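Local coordinates for glycogen synthase (Cyanobacterium sp. CLg1, PDB 6GNF), which is a bacterial glycogen (starch) synthase, a glycosyltransferase of two Rossmann-like domains in the GT-B arrangement, here holding ADP and a glycan, at residues P430-P435 against I473-I478; A365-A370 against E486-G491; V89-S94 against I102-H107; T74-P79 against L148-G153. One frame throughout, in Å; residues are numbered along the deposited sequence.

Overall arrangement
Contacts 1 and 2 lie on one side of the chain's centre, in the region of the six-stranded parallel sheet; contacts 3 and 4 lie on the opposite side and share the nine-stranded mixed sheet. Contact 3 is the buried one, a strand pair with backbone bonds and a salt bridge, whereas contact 4 is an apolar patch at the surface, against the sheet's outermost strand. Both meet through strands 72-82 and 85-96, with centres about 9 Å apart. Contact 1, two loops joined by an arginine and water, is partly buried, as is contact 2, a helix crossing without hydrogen bonds. A salt bridge from R432 NH1 to D366 OD1, 3.0 Å long, ties those two together.

Contact 1 of 4, residues P430-P435 against I473-I478; sequences PSRFEP and IPMPKI. With AC1 (4,6-dideoxy-4-{[(1S,4R,5S,6S)-4,5,6-trihydroxy-3-(hydroxymethyl)cyclohex-2-en-1-yl]amino}-alpha-D-glucopyranose), chain D.
R432 and I473 bring two irregular loops together with their CA atoms 5.3 Å apart, the touching parts running 56° from each other. The R432 side chain, extended from CG to NE, crosses I473 at about a right angle: its CG lies 3.8 Å from I473 CG2, and that methyl sits over one face of the guanidinium. NE donates to P474 O at 3.2 Å with an N-H...O angle of 150°; the oxygen lies in the guanidinium plane, though the donor is tilted from the carbonyl plane. A water linking R432 NH2 to P474 O adds a second tie, while NH1 binds N361 O and D366 OD1. In the GT-B fold this places the loop after strand 426-429 of the C-terminal Rossmann-like domain, which carries E434 into the ligand pocket. There E434 OE2 accepts from AC1 O3B at 2.6 Å and also pairs with K363, and S431 OG donates to the anti lone pair of E434 OE1 at 2.6 Å. Away from the ligand, the twice-bent M475 chain puts SD 3.7 Å from R432 CB and 5.0 Å from the F433 ring centroid, 78° off the ring normal, a Met-aromatic contact at the ring edge.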
# COMPACT_ATOMS: atom_id res chain seq x y z
N PRO A 430 -2.66 0.05 -15.59
CA PRO A 430 -2.85 -1.30 -16.11
C PRO A 430 -2.44 -2.38 -15.11
O PRO A 430 -1.62 -3.25 -15.43
CB PRO A 430 -1.95 -1.31 -17.34
CG PRO A 430 -0.81 -0.45 -16.94
CD PRO A 430 -1.40 0.64 -16.08
N SER A 431 -3.02 -2.33 -13.91
CA SER A 431 -2.65 -3.25 -12.85
C SER A 431 -3.16 -4.66 -13.13
O SER A 431 -4.25 -4.84 -13.65
CB SER A 431 -3.20 -2.76 -11.50
OG SER A 431 -2.71 -1.47 -11.19
N ARG A 432 -2.35 -5.66 -12.78
CA ARG A 432 -2.75 -7.06 -12.86
C ARG A 432 -3.57 -7.47 -11.64
O ARG A 432 -4.40 -8.37 -11.73
CB ARG A 432 -1.53 -7.96 -13.01
CG ARG A 432 -0.80 -7.76 -14.33
CD ARG A 432 0.32 -8.77 -14.51
NE ARG A 432 0.87 -8.73 -15.87
CZ ARG A 432 1.90 -7.98 -16.28
NH1 ARG A 432 2.54 -7.18 -15.44
NH2 ARG A 432 2.29 -8.04 -17.54
N PHE A 433 -3.30 -6.87 -10.50
CA PHE A 433 -4.18 -6.93 -9.34
C PHE A 433 -3.98 -5.64 -8.54
O PHE A 433 -2.90 -5.05 -8.58
CB PHE A 433 -3.89 -8.17 -8.49
CG PHE A 433 -2.46 -8.28 -8.05
CD1 PHE A 433 -1.51 -8.86 -8.88
CD2 PHE A 433 -2.06 -7.81 -6.80
CE1 PHE A 433 -0.19 -8.96 -8.48
CE2 PHE A 433 -0.74 -7.91 -6.40
CZ PHE A 433 0.20 -8.49 -7.24
N GLU A 434 -5.02 -5.20 -7.84
CA GLU A 434 -4.97 -3.92 -7.14
C GLU A 434 -5.96 -3.88 -5.99
O GLU A 434 -7.14 -3.60 -6.20
CB GLU A 434 -5.24 -2.77 -8.12
CG GLU A 434 -4.79 -1.41 -7.61
CD GLU A 434 -3.29 -1.32 -7.49
OE1 GLU A 434 -2.63 -1.29 -8.56
OE2 GLU A 434 -2.77 -1.28 -6.35
N PRO A 435 -5.50 -4.19 -4.77
CA PRO A 435 -6.36 -4.17 -3.60
C PRO A 435 -7.23 -2.92 -3.49
O PRO A 435 -8.44 -3.02 -3.25
CB PRO A 435 -5.37 -4.29 -2.44
CG PRO A 435 -4.30 -5.15 -3.00
CD PRO A 435 -4.18 -4.75 -4.45
N ILE A 473 -5.73 -7.44 -17.59
CA ILE A 473 -4.31 -7.61 -17.89
C ILE A 473 -3.90 -8.96 -17.33
O ILE A 473 -3.88 -9.14 -16.12
CB ILE A 473 -3.45 -6.50 -17.25
CG1 ILE A 473 -4.02 -5.10 -17.54
CG2 ILE A 473 -2.00 -6.60 -17.73
CD1 ILE A 473 -4.11 -4.73 -19.01
N PRO A 474 -3.58 -9.93 -18.21
CA PRO A 474 -3.40 -11.29 -17.72
C PRO A 474 -2.15 -11.47 -16.86
O PRO A 474 -1.13 -10.84 -17.12
CB PRO A 474 -3.31 -12.13 -18.99
CG PRO A 474 -2.87 -11.18 -20.06
CD PRO A 474 -3.31 -9.81 -19.66
N MET A 475 -2.27 -12.31 -15.83
CA MET A 475 -1.17 -12.62 -14.93
C MET A 475 -0.22 -13.62 -15.57
O MET A 475 -0.63 -14.35 -16.46
CB MET A 475 -1.71 -13.21 -13.62
CG MET A 475 -2.30 -12.20 -12.66
SD MET A 475 -1.03 -11.34 -11.70
CE MET A 475 -0.57 -12.58 -10.49
N PRO A 476 1.02 -13.70 -15.07
CA PRO A 476 1.91 -14.79 -15.49
C PRO A 476 1.30 -16.15 -15.13
O PRO A 476 0.59 -16.24 -14.13
CB PRO A 476 3.20 -14.55 -14.68
CG PRO A 476 3.09 -13.16 -14.13
CD PRO A 476 1.62 -12.88 -14.01
N LYS A 477 1.57 -17.20 -15.92
CA LYS A 477 0.97 -18.52 -15.65
C LYS A 477 1.30 -19.07 -14.26
O LYS A 477 0.51 -19.83 -13.71
CB LYS A 477 1.34 -19.54 -16.73
CG LYS A 477 0.58 -19.30 -18.03
CD LYS A 477 0.83 -20.29 -19.15
CE LYS A 477 0.01 -21.57 -19.05
NZ LYS A 477 -1.47 -21.40 -18.98
N ILE A 478 2.47 -18.72 -13.73
CA ILE A 478 2.79 -18.93 -12.30
C ILE A 478 3.58 -17.73 -11.77
O ILE A 478 4.24 -17.04 -12.55
CB ILE A 478 3.61 -20.21 -12.05
CG1 ILE A 478 4.91 -20.21 -12.87
CG2 ILE A 478 2.78 -21.45 -12.35
CD1 ILE A 478 6.00 -21.10 -12.30
C1 AC1 D . 4.13 -2.98 1.03
O2 AC1 D . 2.77 -4.43 2.44
C2 AC1 D . 2.75 -3.23 1.64
C4A AC1 D . -3.24 -0.55 -1.67
C3 AC1 D . 1.66 -3.31 0.57
O3 AC1 D . 0.40 -3.37 1.26
C4 AC1 D . 1.72 -2.11 -0.40
N4A AC1 D . 0.68 -2.12 -1.46
C5 AC1 D . 3.14 -2.08 -0.99
O5 AC1 D . 4.09 -1.91 0.07
C6 AC1 D . 3.35 -0.96 -1.98
C1B AC1 D . -0.77 -2.17 -1.24
C2B AC1 D . -1.62 -2.26 -2.54
O2B AC1 D . -0.86 -2.44 -3.73
C3B AC1 D . -2.48 -1.06 -2.87
O3B AC1 D . -3.45 -1.42 -3.85
O4 AC1 D . -3.83 0.69 -2.07
C5B AC1 D . -2.31 -0.35 -0.50
C7B AC1 D . -1.20 -1.04 -0.34
C6B AC1 D . -2.71 0.63 0.56
O6B AC1 D . -3.97 0.21 1.07
O HOH W 1 -5.99 -6.64 -14.92
O HOH W 2 -5.28 -9.22 -14.06
O HOH W 3 -0.02 -9.27 -19.42

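Contact 2 of 4, residues A365-A370 against E486-G491; sequences ADVIIA and ELLQQG
L488 reaches across from helix 485-503 to A370, V367 and D366 on helix 365-370, the axes of the two short segments passing 9.1 Å apart at a signed crossing angle of -81°. From CB the chain leaves with CG anti to the backbone N (chi1 -176°), which directs the branch at the other helix. CB itself lies behind the contact, and CG is the first atom to engage, 3.9 Å from A370 CB. The branch then divides: CD2 stays over that same methyl at 3.8 Å, while CD1 enters the angle between D366 and V367. There it lies 3.4 Å from D366 OD2, the carboxylate being held by R432, and 4.2 Å from V367 CG2. A turn further on, V367 CG1 rests 3.6 Å from the carbonyl carbon of G491. Because glycine carries no side chain, the backbones come close here, V367 CA to G491 CA being 6.2 Å. V367 also touches V492 and M495, which extend the apolar seam. Behind, I368 packs on F355, V382 and I384, so helix 365-370 is sandwiched between strands 352-356 and 381-385 and the crossing helix, a layered arrangement typical of the Rossmann-like C-terminal domain of GT-B enzymes.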
# COMPACT_ATOMS: atom_id res chain seq x y z
N ALA A 365 3.68 -1.85 -15.67
CA ALA A 365 4.56 -0.92 -16.37
C ALA A 365 5.19 -1.59 -17.60
O ALA A 365 5.37 -0.94 -18.64
CB ALA A 365 5.64 -0.41 -15.43
N ASP A 366 5.49 -2.88 -17.48
CA ASP A 366 6.03 -3.64 -18.62
C ASP A 366 5.07 -3.67 -19.82
O ASP A 366 5.52 -3.71 -20.97
CB ASP A 366 6.44 -5.07 -18.20
CG ASP A 366 5.27 -5.93 -17.72
OD1 ASP A 366 4.37 -5.42 -17.00
OD2 ASP A 366 5.27 -7.13 -18.04
N VAL A 367 3.77 -3.63 -19.55
CA VAL A 367 2.74 -3.58 -20.58
C VAL A 367 2.80 -2.25 -21.34
O VAL A 367 2.69 -2.23 -22.58
CB VAL A 367 1.32 -3.75 -19.97
CG1 VAL A 367 0.24 -3.55 -21.03
CG2 VAL A 367 1.19 -5.11 -19.31
N ILE A 368 2.98 -1.15 -20.61
CA ILE A 368 3.01 0.18 -21.23
C ILE A 368 4.20 0.28 -22.17
O ILE A 368 4.06 0.71 -23.32
CB ILE A 368 3.08 1.32 -20.19
CG1 ILE A 368 1.86 1.27 -19.26
CG2 ILE A 368 3.11 2.67 -20.89
CD1 ILE A 368 1.94 2.25 -18.10
N ILE A 369 5.37 -0.15 -21.70
CA ILE A 369 6.58 -0.11 -22.51
C ILE A 369 6.45 -0.99 -23.75
O ILE A 369 6.82 -0.57 -24.85
CB ILE A 369 7.81 -0.54 -21.67
CG1 ILE A 369 8.13 0.55 -20.64
CG2 ILE A 369 9.03 -0.77 -22.57
CD1 ILE A 369 9.04 0.09 -19.52
N ALA A 370 5.90 -2.19 -23.59
CA ALA A 370 5.71 -3.11 -24.71
C ALA A 370 4.66 -2.61 -25.70
O ALA A 370 4.67 -3.00 -26.87
CB ALA A 370 5.34 -4.50 -24.20
N GLU A 486 3.76 -13.80 -25.22
CA GLU A 486 2.36 -14.06 -25.54
C GLU A 486 1.41 -13.26 -24.65
O GLU A 486 0.65 -12.43 -25.14
CB GLU A 486 2.11 -15.58 -25.41
CG GLU A 486 0.66 -16.02 -25.27
CD GLU A 486 -0.15 -15.81 -26.53
OE1 GLU A 486 -0.70 -16.80 -27.04
OE2 GLU A 486 -0.23 -14.66 -27.00
N LEU A 487 1.46 -13.52 -23.35
CA LEU A 487 0.55 -12.88 -22.39
C LEU A 487 0.80 -11.37 -22.25
O LEU A 487 -0.14 -10.60 -22.04
CB LEU A 487 0.66 -13.56 -21.02
CG LEU A 487 0.14 -15.00 -20.95
CD1 LEU A 487 0.47 -15.61 -19.60
CD2 LEU A 487 -1.36 -15.06 -21.23
N LEU A 488 2.06 -10.96 -22.41
CA LEU A 488 2.41 -9.54 -22.42
C LEU A 488 1.65 -8.80 -23.52
O LEU A 488 1.15 -7.69 -23.30
CB LEU A 488 3.92 -9.36 -22.63
CG LEU A 488 4.50 -7.94 -22.58
CD1 LEU A 488 4.23 -7.28 -21.23
CD2 LEU A 488 5.99 -7.98 -22.86
N GLN A 489 1.55 -9.42 -24.69
CA GLN A 489 0.90 -8.78 -25.83
C GLN A 489 -0.62 -8.76 -25.67
O GLN A 489 -1.28 -7.84 -26.15
CB GLN A 489 1.32 -9.47 -27.13
CG GLN A 489 1.43 -8.53 -28.32
CD GLN A 489 2.38 -7.36 -28.06
OE1 GLN A 489 2.08 -6.22 -28.41
NE2 GLN A 489 3.52 -7.64 -27.43
N GLN A 490 -1.17 -9.72 -24.94
CA GLN A 490 -2.60 -9.71 -24.62
C GLN A 490 -2.91 -8.55 -23.69
O GLN A 490 -3.95 -7.90 -23.82
CB GLN A 490 -3.02 -11.01 -23.94
CG GLN A 490 -2.81 -12.24 -24.80
CD GLN A 490 -3.57 -13.45 -24.29
OE1 GLN A 490 -3.99 -14.29 -25.08
NE2 GLN A 490 -3.77 -13.53 -22.98
N GLY A 491 -2.02 -8.30 -22.74
CA GLY A 491 -2.12 -7.15 -21.85
C GLY A 491 -2.09 -5.84 -22.61
O GLY A 491 -2.89 -4.94 -22.35

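Contact 3 of 4, residues V89-S94 against I102-H107; sequences VRYFHS and IWVDHH. With SO4 (sulfate ion), chain G.
F92 and W103 form an antiparallel hydrogen-bonded pair in mid-hairpin: F92 N to W103 O is 2.9 Å and W103 N to F92 O 2.8 Å, each with an N-H...O angle of 173°. The non-hydrogen-bonded pairs Y91-V104 and H93-I102 flank it, with their side chains tightly packed on the other face. There I102 CD1 lies over the H93 ring, 3.5 Å from CD2, and V89 CG1 meets V104 CG1 at 3.7 Å. The W103 indole lies with R90, F92 and D105 on the opposite face and closes its S94 end, W103 NE1 donating to S94 OG at 3.1 Å. Toward R90 and D105 the packing gives way to charge at the rim, where R90 is exposed; D105 and F92 beneath it remain buried. R90, bent at chi3 (-59°), turns back alongside D105; NH2 (2.7 Å) and NE (3.0 Å) both grip the single oxygen OD2, from the same face of the carboxylate, whose plane is 58° from the guanidinium. The F92 ring comes edge-on to one guanidinium face, CE1 lying above it near the rim. R90 NH2 donates to O1 of a sulfate ion, probably from the crystallisation liquor, at 3.1 Å; R64 also binds the sulfate and pairs with D105 OD1. In the sheet, strand 85-96 lies between 72-82 and 99-105, the parallel strand 57-63 borders 99-105 with a backbone bond between T60 and I102, and helix 132-144 packs on V89 and V104.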
# COMPACT_ATOMS: atom_id res chain seq x y z
N VAL A 89 13.89 -3.09 23.68
CA VAL A 89 13.61 -1.96 22.80
C VAL A 89 13.43 -0.71 23.66
O VAL A 89 13.15 -0.81 24.85
CB VAL A 89 12.39 -2.22 21.90
CG1 VAL A 89 12.67 -3.39 20.97
CG2 VAL A 89 11.13 -2.49 22.71
N ARG A 90 13.71 0.45 23.07
CA ARG A 90 13.32 1.74 23.63
C ARG A 90 12.16 2.25 22.80
O ARG A 90 11.98 1.82 21.66
CB ARG A 90 14.47 2.74 23.58
CG ARG A 90 15.68 2.36 24.42
CD ARG A 90 16.74 3.45 24.37
NE ARG A 90 17.21 3.70 23.00
CZ ARG A 90 17.90 4.78 22.61
NH1 ARG A 90 18.25 5.72 23.47
NH2 ARG A 90 18.26 4.90 21.33
N TYR A 91 11.34 3.12 23.38
CA TYR A 91 10.22 3.71 22.67
C TYR A 91 10.44 5.21 22.54
O TYR A 91 10.78 5.90 23.50
CB TYR A 91 8.90 3.46 23.39
CG TYR A 91 8.51 2.00 23.50
CD1 TYR A 91 7.95 1.33 22.41
CD2 TYR A 91 8.65 1.31 24.69
CE1 TYR A 91 7.58 -0.01 22.51
CE2 TYR A 91 8.29 -0.03 24.80
CZ TYR A 91 7.75 -0.69 23.71
OH TYR A 91 7.37 -2.03 23.82
N PHE A 92 10.33 5.70 21.31
CA PHE A 92 10.32 7.13 21.04
C PHE A 92 8.89 7.50 20.69
O PHE A 92 8.10 6.63 20.31
CB PHE A 92 11.27 7.47 19.90
CG PHE A 92 12.72 7.46 20.30
CD1 PHE A 92 13.35 6.28 20.64
CD2 PHE A 92 13.45 8.63 20.33
CE1 PHE A 92 14.68 6.26 21.01
CE2 PHE A 92 14.78 8.63 20.69
CZ PHE A 92 15.40 7.44 21.04
N HIS A 93 8.57 8.78 20.80
CA HIS A 93 7.19 9.24 20.75
C HIS A 93 7.10 10.59 20.07
O HIS A 93 7.85 11.49 20.41
CB HIS A 93 6.65 9.31 22.19
CG HIS A 93 5.22 9.74 22.29
ND1 HIS A 93 4.65 10.13 23.48
CD2 HIS A 93 4.24 9.84 21.36
CE1 HIS A 93 3.39 10.47 23.27
NE2 HIS A 93 3.12 10.30 21.99
N SER A 94 6.25 10.70 19.06
CA SER A 94 5.87 11.99 18.50
C SER A 94 4.36 12.14 18.48
O SER A 94 3.64 11.14 18.59
CB SER A 94 6.49 12.23 17.11
OG SER A 94 6.20 11.20 16.19
N ILE A 102 4.26 6.14 18.00
CA ILE A 102 5.23 5.49 18.84
C ILE A 102 6.20 4.75 17.93
O ILE A 102 5.78 4.01 17.03
CB ILE A 102 4.57 4.47 19.79
CG1 ILE A 102 3.37 5.10 20.52
CG2 ILE A 102 5.59 3.89 20.75
CD1 ILE A 102 3.69 6.36 21.25
N TRP A 103 7.49 4.92 18.18
CA TRP A 103 8.51 4.32 17.35
C TRP A 103 9.37 3.37 18.17
O TRP A 103 9.94 3.75 19.19
CB TRP A 103 9.40 5.40 16.77
CG TRP A 103 8.65 6.52 16.15
CD1 TRP A 103 8.50 7.78 16.65
CD2 TRP A 103 7.94 6.50 14.90
NE1 TRP A 103 7.76 8.55 15.79
CE2 TRP A 103 7.42 7.80 14.70
CE3 TRP A 103 7.73 5.53 13.92
CZ2 TRP A 103 6.67 8.14 13.59
CZ3 TRP A 103 6.98 5.87 12.79
CH2 TRP A 103 6.45 7.16 12.64
N VAL A 104 9.46 2.14 17.70
CA VAL A 104 10.21 1.11 18.39
C VAL A 104 11.67 1.20 17.96
O VAL A 104 12.00 1.00 16.80
CB VAL A 104 9.65 -0.28 18.05
CG1 VAL A 104 10.38 -1.36 18.84
CG2 VAL A 104 8.16 -0.33 18.35
N ASP A 105 12.55 1.46 18.92
CA ASP A 105 13.95 1.69 18.64
C ASP A 105 14.82 0.48 18.97
O ASP A 105 14.78 -0.04 20.08
CB ASP A 105 14.45 2.90 19.41
CG ASP A 105 15.93 3.19 19.16
OD1 ASP A 105 16.33 3.55 18.04
OD2 ASP A 105 16.72 3.04 20.13
N HIS A 106 15.62 0.06 18.00
CA HIS A 106 16.57 -1.04 18.17
C HIS A 106 17.61 -0.96 17.06
O HIS A 106 17.31 -0.52 15.96
CB HIS A 106 15.85 -2.38 18.09
CG HIS A 106 16.64 -3.52 18.65
ND1 HIS A 106 17.64 -4.16 17.94
CD2 HIS A 106 16.60 -4.12 19.87
CE1 HIS A 106 18.18 -5.10 18.69
NE2 HIS A 106 17.57 -5.10 19.87
N HIS A 107 18.81 -1.43 17.36
CA HIS A 107 19.91 -1.42 16.40
C HIS A 107 19.52 -2.03 15.03
O HIS A 107 19.92 -1.52 14.01
CB HIS A 107 21.15 -2.10 17.05
CG HIS A 107 22.20 -2.54 16.09
ND1 HIS A 107 23.22 -1.70 15.67
CD2 HIS A 107 22.46 -3.75 15.53
CE1 HIS A 107 24.03 -2.36 14.86
NE2 HIS A 107 23.59 -3.60 14.75
S SO4 G . 19.61 8.16 19.63
O1 SO4 G . 19.58 7.64 21.02
O2 SO4 G . 19.44 7.08 18.63
O3 SO4 G . 20.94 8.78 19.41
O4 SO4 G . 18.55 9.18 19.45

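Contact 4 of 4, residues T74-P79 against L148-G153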
# COMPACT_ATOMS: atom_id res chain seq x y z
N THR A 74 11.16 8.32 25.33
CA THR A 74 10.27 8.23 26.48
C THR A 74 10.99 7.70 27.72
O THR A 74 10.46 7.76 28.82
CB THR A 74 9.11 7.28 26.23
OG1 THR A 74 9.61 5.94 26.14
CG2 THR A 74 8.33 7.67 24.96
N GLU A 75 12.19 7.16 27.54
CA GLU A 75 12.99 6.52 28.60
C GLU A 75 12.43 5.17 29.04
O GLU A 75 12.96 4.53 29.95
CB GLU A 75 13.17 7.44 29.80
CG GLU A 75 13.90 8.73 29.44
CD GLU A 75 15.41 8.54 29.31
OE1 GLU A 75 16.07 9.49 28.83
OE2 GLU A 75 15.94 7.46 29.67
N ILE A 76 11.40 4.70 28.36
CA ILE A 76 10.86 3.38 28.63
C ILE A 76 11.69 2.34 27.90
O ILE A 76 12.06 2.53 26.74
CB ILE A 76 9.40 3.29 28.14
CG1 ILE A 76 8.53 4.33 28.84
CG2 ILE A 76 8.85 1.89 28.37
CD1 ILE A 76 7.22 4.62 28.15
N ILE A 77 11.99 1.24 28.58
CA ILE A 77 12.62 0.07 27.96
C ILE A 77 11.75 -1.14 28.21
O ILE A 77 11.13 -1.26 29.26
CB ILE A 77 14.04 -0.20 28.48
CG1 ILE A 77 14.01 -0.59 29.96
CG2 ILE A 77 14.93 1.00 28.24
CD1 ILE A 77 15.37 -0.63 30.62
N GLN A 78 11.65 -2.01 27.21
CA GLN A 78 10.82 -3.19 27.30
C GLN A 78 11.60 -4.40 26.80
O GLN A 78 12.10 -4.38 25.68
CB GLN A 78 9.56 -2.98 26.46
CG GLN A 78 8.65 -4.17 26.35
CD GLN A 78 8.19 -4.67 27.70
OE1 GLN A 78 8.11 -3.91 28.67
NE2 GLN A 78 8.00 -5.97 27.81
N PRO A 79 11.69 -5.47 27.61
CA PRO A 79 12.34 -6.68 27.11
C PRO A 79 11.49 -7.40 26.05
O PRO A 79 10.28 -7.51 26.20
CB PRO A 79 12.53 -7.55 28.36
CG PRO A 79 11.58 -7.01 29.36
CD PRO A 79 11.41 -5.56 29.06
N LEU A 148 0.14 -0.32 27.45
CA LEU A 148 0.31 -0.46 28.89
C LEU A 148 1.35 0.51 29.46
O LEU A 148 1.28 0.85 30.64
CB LEU A 148 0.72 -1.89 29.24
CG LEU A 148 -0.18 -3.01 28.72
CD1 LEU A 148 0.43 -4.37 29.03
CD2 LEU A 148 -1.57 -2.91 29.31
N LEU A 149 2.29 0.97 28.63
CA LEU A 149 3.49 1.65 29.12
C LEU A 149 3.63 3.11 28.71
O LEU A 149 4.10 3.94 29.51
CB LEU A 149 4.73 0.91 28.62
CG LEU A 149 5.10 -0.45 29.21
CD1 LEU A 149 6.36 -1.00 28.55
CD2 LEU A 149 5.22 -0.41 30.72
N VAL A 150 3.21 3.45 27.50
CA VAL A 150 3.55 4.75 26.93
C VAL A 150 2.45 5.80 27.16
O VAL A 150 1.37 5.70 26.59
CB VAL A 150 3.84 4.62 25.42
CG1 VAL A 150 4.22 5.96 24.81
CG2 VAL A 150 4.97 3.61 25.17
N PRO A 151 2.75 6.86 27.93
CA PRO A 151 1.75 7.90 28.13
C PRO A 151 1.53 8.71 26.87
O PRO A 151 2.48 9.19 26.24
CB PRO A 151 2.34 8.78 29.23
CG PRO A 151 3.81 8.56 29.13
CD PRO A 151 4.01 7.16 28.64
N LEU A 152 0.26 8.92 26.53
CA LEU A 152 -0.11 9.49 25.25
C LEU A 152 -0.52 10.95 25.39
O LEU A 152 -0.55 11.51 26.48
CB LEU A 152 -1.26 8.67 24.64
CG LEU A 152 -0.99 7.19 24.43
CD1 LEU A 152 -2.22 6.50 23.87
CD2 LEU A 152 0.21 6.95 23.52
N GLY A 153 -0.79 11.57 24.26
CA GLY A 153 -1.21 12.96 24.22
C GLY A 153 -0.02 13.89 24.11
O GLY A 153 1.14 13.44 24.07
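I76 and L149 face each other with CA atoms 7.6 Å apart, and T74 and V150 repeat that spacing, so strand 74-79 runs past the end of helix 146-149 at side-chain distance and with no hydrogen bond between them. V150 is where the chain leaves helical backbone angles. On the strand, E75 has a positive phi of 72°, and I76 N donates to T74 OG1 at 3.1 Å (N-H...O 161°), which makes an ST turn; the same hydroxyl bonds to Y91 O on the next strand. After this turn I76 and Q78 both direct their CB toward the 148-153 segment, and I77 directs its own away. I76 carries most of the strand's share, L149 a nearly equal part from the other side. The CG1 arm of I76, extended at chi2 (162°), brings CD1 3.5 Å from L149 O, 3.9 Å from V150 CG2 and 4.1 Å from P151 CD, a methyl lodged against the backbone just where the helix stops. The other branch, CG2, meets L149 CD1 at 3.8 Å. That leucine methyl is also met by Q78, two residues further along the strand, which crosses L149 at about a right angle and sets OE1 3.4 Å from CD1. V150 in turn touches I102, and I76 and Q78 touch Y91. The arrangement is a helix end and its following loop packed on the outermost strand of the mixed sheet in the Rossmann-like N-terminal domain of a GT-B protein.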